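Local coordinates for protein beta 1-3 glucanase (Clostridium beijerinckii NCIMB 8052, PDB 5H4E) that probably hydrolyses the beta-1,3-glycosidic bonds of glucans, as a bacterial glucanase domain of glycoside hydrolase family 64, at residues 269-274 against 291-296; 246-251 against 262-267. All blocks are in the same frame, centred on the assembly; numbering follows the deposited sequence.

Both contacts involve strands of one antiparallel sheet, in the order 242-246, 249-256, 259-264, 271-273. Contact 2 lies in the hairpin of the two central strands and reaches helix 294-309 through the side chains of Arg-248, Tyr-251 and Lys-264; contact 1 joins edge strand 271-273 to the start of that helix. Their centres are about 12 Å apart, about 24 Å (contact 1) and 28 Å (contact 2) from the centre of the chain. Phe-262 N lies 2.7 Å from Leu-271 O, where the sheet passes from one contact to the other. Asp-295 makes the second connection: its OD1 is 2.7 Å from Tyr-251 OH and also forms salt bridges with Arg-248 and Lys-264.

Contact 1 of 2, residues 269-274 against 291-296; sequences YNLYIH and GGNDDE
The backbone of edge strand 271-273 passes the first turn of helix 294-309, with the CA atoms of Leu-271 and Glu-296 5.8 Å apart. A capping box opens this helix: Asn-293 OD1 accepts from Glu-296 N at 2.9 Å, and Glu-296 OE1 accepts in return from Asn-293 N. The same glutamate ties the cap to the sheet. Its OE2 takes Tyr-272 N at 2.8 Å in an almost straight bond (171°), so the outward-facing N-H of an edge strand is met by a side chain instead of another strand. Each oxygen uses its anti lone pair towards these amides, which fixes the rotation of the carboxylate; its place at the start of a helix may also favour negative charge there. A water donates to OE2 and, 2.7 Å from His-274 NE2, joins the imidazole to the cap. The Tyr-272 ring leads away from the helix start, with Glu-296 OE2 near its plane at the edge. Leu-271 supplies the apolar part, its side chain crossing that of Asn-293 at about a right angle. Leu-271 CG, beside the backbone N (chi1 -57°), and an extended chi2 (165°) bring both methyls to Asp-295 CB. Asn-270 and Leu-271 form a classic beta bulge opposite Phe-262. Of the leucine methyls, CD2 lies 3.8 Å and CD1 3.9 Å from Asp-295 CB.

Contact 2 of 2, residues 246-251 against 262-267; sequences CDRGTY and FNKNGG
The Tyr-251 ring is approached obliquely by two groups of the neighbouring strand, Lys-264 CG at 3.9 Å from CE1 and Asn-263 O at 3.6 Å from CD1, while Arg-248 NE donates to Tyr-251 OH, which lies at the guanidinium edge, nearly in plane. Tyr-251, Asn-263 and Lys-264 belong to a beta hairpin of antiparallel strands 249-256 and 259-264, with Arg-248 just before the first; Tyr-251 and Lys-264 form a non-hydrogen-bonded pair. Their side chains lie side by side and point the same way. Fully extended from chi1 (179°) onward, the lysine runs its methylenes past CE1 and the hydroxyl of Tyr-251 and brings NZ to 4.2 Å from Arg-248 NH2. Both cationic groups gather round the carboxylate of Asp-295, which also binds the tyrosine hydroxyl. On the Phe-262 side, CD2 of that ring packs on Tyr-251 CB. Where the strand ends, Asn-265 grips Thr-250 twice: its N donates to Thr-250 O at 2.8 Å, and its OD1 accepts from Thr-250 N, nearly straight at the N-H (172°), though the donor stands tilted from the plane of the Asn-265 amide. Asn-265 is itself the second residue of a type I' turn from Lys-264 to Gly-267; a water joins Thr-250 O, Asn-263 OD1 and Gly-266 N. Asn-263 ND2 braces this turn, donating within its amide plane to Gly-267 O at 2.9 Å.

Contact 1 of 2, residues 269-274 against 291-296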
ATOM      1  N   TYR A 269       3.961 -25.121 -21.615  1.00 27.63           N
ATOM      2  CA  TYR A 269       3.095 -24.026 -21.200  1.00 26.11           C
ATOM      3  C   TYR A 269       2.032 -24.527 -20.231  1.00 26.13           C
ATOM      4  O   TYR A 269       1.046 -25.142 -20.643  1.00 24.25           O
ATOM      5  CB  TYR A 269       2.440 -23.360 -22.407  1.00 22.83           C
ATOM      6  CG  TYR A 269       3.411 -22.576 -23.271  1.00 27.30           C
ATOM      7  CD1 TYR A 269       3.351 -21.188 -23.335  1.00 27.58           C
ATOM      8  CD2 TYR A 269       4.384 -23.221 -24.022  1.00 26.00           C
ATOM      9  CE1 TYR A 269       4.230 -20.470 -24.125  1.00 24.96           C
ATOM     10  CE2 TYR A 269       5.265 -22.506 -24.824  1.00 24.79           C
ATOM     11  CZ  TYR A 269       5.181 -21.134 -24.866  1.00 27.06           C
ATOM     12  OH  TYR A 269       6.049 -20.418 -25.657  1.00 25.79           O
ATOM     13  N   ASN A 270       2.237 -24.249 -18.945  1.00 29.26           N
ATOM     14  CA  ASN A 270       1.346 -24.750 -17.892  1.00 30.77           C
ATOM     15  C   ASN A 270       1.193 -23.782 -16.718  1.00 30.73           C
ATOM     16  O   ASN A 270       0.739 -24.162 -15.638  1.00 27.71           O
ATOM     17  CB  ASN A 270       1.846 -26.106 -17.382  1.00 29.10           C
ATOM     18  CG  ASN A 270       3.330 -26.104 -17.075  1.00 33.56           C
ATOM     19  OD1 ASN A 270       3.877 -25.125 -16.552  1.00 35.63           O
ATOM     20  ND2 ASN A 270       3.999 -27.202 -17.412  1.00 32.26           N
ATOM     21  N   LEU A 271       1.572 -22.530 -16.937  1.00 26.12           N
ATOM     22  CA  LEU A 271       1.428 -21.508 -15.909  1.00 28.81           C
ATOM     23  C   LEU A 271       0.342 -20.529 -16.339  1.00 26.97           C
ATOM     24  O   LEU A 271       0.459 -19.880 -17.377  1.00 28.00           O
ATOM     25  CB  LEU A 271       2.762 -20.806 -15.670  1.00 27.64           C
ATOM     26  CG  LEU A 271       3.929 -21.713 -15.273  1.00 30.39           C
ATOM     27  CD1 LEU A 271       5.249 -20.992 -15.414  1.00 27.50           C
ATOM     28  CD2 LEU A 271       3.769 -22.220 -13.836  1.00 29.98           C
ATOM     29  N   TYR A 272      -0.720 -20.429 -15.541  1.00 25.41           N
ATOM     30  CA  TYR A 272      -1.938 -19.747 -15.971  1.00 24.28           C
ATOM     31  C   TYR A 272      -2.292 -18.448 -15.254  1.00 26.10           C
ATOM     32  O   TYR A 272      -2.234 -18.369 -14.030  1.00 26.07           O
ATOM     33  CB  TYR A 272      -3.135 -20.686 -15.815  1.00 27.13           C
ATOM     34  CG  TYR A 272      -3.231 -21.737 -16.886  1.00 27.23           C
ATOM     35  CD1 TYR A 272      -4.169 -21.629 -17.897  1.00 27.66           C
ATOM     36  CD2 TYR A 272      -2.385 -22.833 -16.885  1.00 30.65           C
ATOM     37  CE1 TYR A 272      -4.264 -22.577 -18.881  1.00 27.91           C
ATOM     38  CE2 TYR A 272      -2.473 -23.793 -17.872  1.00 30.30           C
ATOM     39  CZ  TYR A 272      -3.413 -23.652 -18.868  1.00 29.50           C
ATOM     40  OH  TYR A 272      -3.505 -24.601 -19.856  1.00 33.95           O
ATOM     41  N   ILE A 273      -2.687 -17.448 -16.035  1.00 23.17           N
ATOM     42  CA  ILE A 273      -3.630 -16.452 -15.553  1.00 26.75           C
ATOM     43  C   ILE A 273      -4.994 -16.909 -16.066  1.00 29.18           C
ATOM     44  O   ILE A 273      -5.230 -16.967 -17.275  1.00 30.42           O
ATOM     45  CB  ILE A 273      -3.329 -15.023 -16.039  1.00 22.17           C
ATOM     46  CG1 ILE A 273      -1.900 -14.612 -15.707  1.00 19.99           C
ATOM     47  CG2 ILE A 273      -4.304 -14.038 -15.426  1.00 24.54           C
ATOM     48  CD1 ILE A 273      -1.602 -13.188 -16.108  1.00 22.10           C
ATOM     49  N   HIS A 274      -5.882 -17.274 -15.149  1.00 27.74           N
ATOM     50  CA  HIS A 274      -7.199 -17.767 -15.532  1.00 28.38           C
ATOM     51  C   HIS A 274      -8.191 -16.653 -15.819  1.00 30.28           C
ATOM     52  O   HIS A 274      -8.803 -16.097 -14.914  1.00 32.91           O
ATOM     53  CB  HIS A 274      -7.735 -18.692 -14.439  1.00 28.88           C
ATOM     54  CG  HIS A 274      -6.887 -19.904 -14.230  1.00 25.80           C
ATOM     55  ND1 HIS A 274      -7.006 -21.036 -15.006  1.00 29.38           N
ATOM     56  CD2 HIS A 274      -5.880 -20.150 -13.359  1.00 27.72           C
ATOM     57  CE1 HIS A 274      -6.119 -21.933 -14.614  1.00 25.86           C
ATOM     58  NE2 HIS A 274      -5.424 -21.421 -13.616  1.00 31.40           N
ATOM     59  N   GLY A 291      -3.668 -15.651  -6.287  1.00 30.40           N
ATOM     60  CA  GLY A 291      -3.565 -17.100  -6.236  1.00 31.81           C
ATOM     61  C   GLY A 291      -2.511 -17.680  -7.156  1.00 34.42           C
ATOM     62  O   GLY A 291      -1.866 -16.950  -7.911  1.00 29.67           O
ATOM     63  N   GLY A 292      -2.333 -18.998  -7.077  1.00 32.85           N
ATOM     64  CA  GLY A 292      -1.433 -19.712  -7.969  1.00 33.19           C
ATOM     65  C   GLY A 292      -0.143 -20.124  -7.290  1.00 32.05           C
ATOM     66  O   GLY A 292       0.119 -19.717  -6.158  1.00 31.52           O
ATOM     67  N   ASN A 293       0.671 -20.922  -7.978  1.00 28.10           N
ATOM     68  CA  ASN A 293       1.994 -21.273  -7.466  1.00 29.66           C
ATOM     69  C   ASN A 293       2.925 -20.058  -7.538  1.00 27.35           C
ATOM     70  O   ASN A 293       2.525 -19.003  -8.026  1.00 29.42           O
ATOM     71  CB  ASN A 293       2.571 -22.469  -8.235  1.00 27.63           C
ATOM     72  CG  ASN A 293       2.619 -22.237  -9.735  1.00 35.04           C
ATOM     73  OD1 ASN A 293       3.185 -21.246 -10.210  1.00 27.39           O
ATOM     74  ND2 ASN A 293       2.011 -23.149 -10.493  1.00 29.64           N
ATOM     75  N   ASP A 294       4.153 -20.192  -7.047  1.00 28.91           N
ATOM     76  CA  ASP A 294       5.075 -19.049  -6.978  1.00 31.64           C
ATOM     77  C   ASP A 294       5.366 -18.435  -8.354  1.00 31.27           C
ATOM     78  O   ASP A 294       5.568 -17.219  -8.476  1.00 27.32           O
ATOM     79  CB  ASP A 294       6.393 -19.455  -6.321  1.00 30.21           C
ATOM     80  CG  ASP A 294       6.274 -19.617  -4.815  1.00 38.30           C
ATOM     81  OD1 ASP A 294       5.142 -19.523  -4.295  1.00 34.95           O
ATOM     82  OD2 ASP A 294       7.317 -19.848  -4.161  1.00 40.47           O
ATOM     83  N   ASP A 295       5.383 -19.268  -9.389  1.00 29.02           N
ATOM     84  CA  ASP A 295       5.648 -18.772 -10.741  1.00 27.32           C
ATOM     85  C   ASP A 295       4.470 -17.965 -11.248  1.00 26.32           C
ATOM     86  O   ASP A 295       4.633 -16.891 -11.826  1.00 24.57           O
ATOM     87  CB  ASP A 295       5.932 -19.925 -11.702  1.00 27.83           C
ATOM     88  CG  ASP A 295       7.306 -20.515 -11.511  1.00 32.46           C
ATOM     89  OD1 ASP A 295       8.279 -19.748 -11.319  1.00 29.68           O
ATOM     90  OD2 ASP A 295       7.415 -21.761 -11.557  1.00 34.47           O
ATOM     91  N   GLU A 296       3.276 -18.502 -11.032  1.00 25.35           N
ATOM     92  CA  GLU A 296       2.055 -17.844 -11.466  1.00 23.67           C
ATOM     93  C   GLU A 296       1.877 -16.518 -10.731  1.00 26.04           C
ATOM     94  O   GLU A 296       1.443 -15.521 -11.318  1.00 22.08           O
ATOM     95  CB  GLU A 296       0.856 -18.776 -11.262  1.00 25.90           C
ATOM     96  CG  GLU A 296       0.842 -19.955 -12.273  1.00 23.82           C
ATOM     97  CD  GLU A 296      -0.246 -20.988 -12.006  1.00 30.30           C
ATOM     98  OE1 GLU A 296      -0.480 -21.332 -10.825  1.00 30.00           O
ATOM     99  OE2 GLU A 296      -0.870 -21.458 -12.981  1.00 29.58           O
TER
HETATM  100  O   HOH W   1      -3.364 -22.660 -12.456  1.00 33.34           O

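Contact 2 of 2, residues 246-251 against 262-267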
ATOM      1  N   CYS A 246      12.854 -11.924 -15.571  1.00 33.06           N
ATOM      2  CA  CYS A 246      13.130 -11.289 -14.289  1.00 36.96           C
ATOM      3  C   CYS A 246      14.126 -12.164 -13.539  1.00 39.35           C
ATOM      4  O   CYS A 246      14.762 -13.030 -14.141  1.00 39.75           O
ATOM      5  CB  CYS A 246      11.845 -11.079 -13.477  1.00 34.63           C
ATOM      6  SG  CYS A 246      10.818 -12.553 -13.183  1.00 43.52           S
ATOM      7  N   ASP A 247      14.268 -11.948 -12.236  1.00 39.47           N
ATOM      8  CA  ASP A 247      15.210 -12.737 -11.445  1.00 43.76           C
ATOM      9  C   ASP A 247      14.863 -14.230 -11.438  1.00 42.10           C
ATOM     10  O   ASP A 247      15.759 -15.074 -11.471  1.00 45.34           O
ATOM     11  CB  ASP A 247      15.278 -12.210 -10.006  1.00 44.84           C
ATOM     12  CG  ASP A 247      16.164 -10.984  -9.874  1.00 50.59           C
ATOM     13  OD1 ASP A 247      16.523 -10.392 -10.914  1.00 55.21           O
ATOM     14  OD2 ASP A 247      16.499 -10.606  -8.729  1.00 54.71           O
ATOM     15  N   ARG A 248      13.568 -14.543 -11.413  1.00 37.38           N
ATOM     16  CA  ARG A 248      13.092 -15.924 -11.309  1.00 37.74           C
ATOM     17  C   ARG A 248      13.358 -16.759 -12.561  1.00 42.40           C
ATOM     18  O   ARG A 248      13.375 -17.996 -12.500  1.00 38.52           O
ATOM     19  CB  ARG A 248      11.596 -15.951 -11.013  1.00 36.33           C
ATOM     20  CG  ARG A 248      11.204 -15.235  -9.753  1.00 38.16           C
ATOM     21  CD  ARG A 248       9.739 -15.469  -9.455  1.00 42.79           C
ATOM     22  NE  ARG A 248       9.377 -16.886  -9.473  1.00 36.13           N
ATOM     23  CZ  ARG A 248       9.413 -17.680  -8.409  1.00 37.90           C
ATOM     24  NH1 ARG A 248       9.791 -17.199  -7.231  1.00 40.73           N
ATOM     25  NH2 ARG A 248       9.063 -18.955  -8.519  1.00 35.32           N
ATOM     26  N   GLY A 249      13.543 -16.084 -13.693  1.00 39.86           N
ATOM     27  CA  GLY A 249      13.833 -16.760 -14.945  1.00 36.54           C
ATOM     28  C   GLY A 249      13.136 -16.087 -16.107  1.00 37.66           C
ATOM     29  O   GLY A 249      12.633 -14.968 -15.972  1.00 33.14           O
ATOM     30  N   THR A 250      13.104 -16.767 -17.251  1.00 33.34           N
ATOM     31  CA  THR A 250      12.430 -16.226 -18.426  1.00 30.92           C
ATOM     32  C   THR A 250      11.103 -16.937 -18.676  1.00 32.44           C
ATOM     33  O   THR A 250      11.043 -18.173 -18.802  1.00 30.73           O
ATOM     34  CB  THR A 250      13.309 -16.328 -19.687  1.00 33.07           C
ATOM     35  OG1 THR A 250      14.546 -15.644 -19.459  1.00 30.20           O
ATOM     36  CG2 THR A 250      12.600 -15.689 -20.889  1.00 28.30           C
ATOM     37  N   TYR A 251      10.043 -16.141 -18.744  1.00 27.88           N
ATOM     38  CA  TYR A 251       8.702 -16.650 -18.970  1.00 27.83           C
ATOM     39  C   TYR A 251       8.203 -16.250 -20.352  1.00 28.26           C
ATOM     40  O   TYR A 251       8.481 -15.151 -20.812  1.00 30.71           O
ATOM     41  CB  TYR A 251       7.743 -16.118 -17.908  1.00 28.43           C
ATOM     42  CG  TYR A 251       8.101 -16.498 -16.491  1.00 31.26           C
ATOM     43  CD1 TYR A 251       7.590 -17.655 -15.912  1.00 31.70           C
ATOM     44  CD2 TYR A 251       8.938 -15.689 -15.720  1.00 31.96           C
ATOM     45  CE1 TYR A 251       7.905 -18.008 -14.607  1.00 28.83           C
ATOM     46  CE2 TYR A 251       9.268 -16.035 -14.412  1.00 32.76           C
ATOM     47  CZ  TYR A 251       8.744 -17.191 -13.862  1.00 35.76           C
ATOM     48  OH  TYR A 251       9.055 -17.532 -12.564  1.00 33.16           O
ATOM     49  N   PHE A 262       1.667 -19.477 -19.753  1.00 19.21           N
ATOM     50  CA  PHE A 262       3.105 -19.272 -19.809  1.00 23.19           C
ATOM     51  C   PHE A 262       3.898 -20.555 -19.596  1.00 24.79           C
ATOM     52  O   PHE A 262       3.425 -21.525 -18.997  1.00 25.47           O
ATOM     53  CB  PHE A 262       3.557 -18.244 -18.756  1.00 25.41           C
ATOM     54  CG  PHE A 262       3.064 -16.837 -19.008  1.00 21.94           C
ATOM     55  CD1 PHE A 262       1.742 -16.497 -18.762  1.00 25.65           C
ATOM     56  CD2 PHE A 262       3.936 -15.851 -19.461  1.00 24.51           C
ATOM     57  CE1 PHE A 262       1.292 -15.212 -18.971  1.00 21.93           C
ATOM     58  CE2 PHE A 262       3.490 -14.559 -19.682  1.00 24.79           C
ATOM     59  CZ  PHE A 262       2.168 -14.239 -19.443  1.00 21.18           C
ATOM     60  N   ASN A 263       5.126 -20.535 -20.088  1.00 23.21           N
ATOM     61  CA  ASN A 263       6.109 -21.540 -19.734  1.00 28.46           C
ATOM     62  C   ASN A 263       7.238 -20.870 -18.972  1.00 28.20           C
ATOM     63  O   ASN A 263       7.252 -19.647 -18.836  1.00 29.51           O
ATOM     64  CB  ASN A 263       6.631 -22.260 -20.977  1.00 26.24           C
ATOM     65  CG  ASN A 263       7.506 -21.377 -21.856  1.00 30.11           C
ATOM     66  OD1 ASN A 263       7.545 -20.151 -21.706  1.00 30.01           O
ATOM     67  ND2 ASN A 263       8.196 -22.006 -22.807  1.00 26.95           N
ATOM     68  N   LYS A 264       8.175 -21.668 -18.479  1.00 30.22           N
ATOM     69  CA  LYS A 264       9.308 -21.157 -17.723  1.00 29.30           C
ATOM     70  C   LYS A 264      10.600 -21.757 -18.257  1.00 31.93           C
ATOM     71  O   LYS A 264      10.732 -22.979 -18.342  1.00 31.91           O
ATOM     72  CB  LYS A 264       9.138 -21.478 -16.235  1.00 29.31           C
ATOM     73  CG  LYS A 264      10.268 -21.016 -15.345  1.00 33.90           C
ATOM     74  CD  LYS A 264       9.978 -21.448 -13.908  1.00 35.87           C
ATOM     75  CE  LYS A 264      11.064 -21.028 -12.938  1.00 36.36           C
ATOM     76  NZ  LYS A 264      10.663 -21.384 -11.545  1.00 37.13           N
ATOM     77  N   ASN A 265      11.540 -20.889 -18.621  1.00 26.86           N
ATOM     78  CA  ASN A 265      12.815 -21.300 -19.201  1.00 31.93           C
ATOM     79  C   ASN A 265      12.666 -22.295 -20.353  1.00 33.68           C
ATOM     80  O   ASN A 265      13.417 -23.267 -20.459  1.00 32.29           O
ATOM     81  CB  ASN A 265      13.719 -21.880 -18.112  1.00 32.87           C
ATOM     82  CG  ASN A 265      14.049 -20.860 -17.031  1.00 32.20           C
ATOM     83  OD1 ASN A 265      14.259 -19.674 -17.313  1.00 34.12           O
ATOM     84  ND2 ASN A 265      14.088 -21.314 -15.788  1.00 34.08           N
ATOM     85  N   GLY A 266      11.681 -22.038 -21.208  1.00 34.40           N
ATOM     86  CA  GLY A 266      11.487 -22.819 -22.417  1.00 29.04           C
ATOM     87  C   GLY A 266      10.782 -24.150 -22.221  1.00 29.70           C
ATOM     88  O   GLY A 266      10.840 -25.009 -23.092  1.00 30.16           O
ATOM     89  N   GLY A 267      10.108 -24.326 -21.086  1.00 31.51           N
ATOM     90  CA  GLY A 267       9.404 -25.566 -20.799  1.00 29.59           C
ATOM     91  C   GLY A 267       8.003 -25.627 -21.382  1.00 27.42           C
ATOM     92  O   GLY A 267       7.659 -24.855 -22.279  1.00 24.84           O
TER
HETATM   93  O   HOH W   2      14.697 -19.885 -13.231  1.00 32.56           O
HETATM   94  O   HOH W   3      10.348 -19.389 -21.323  1.00 25.60           O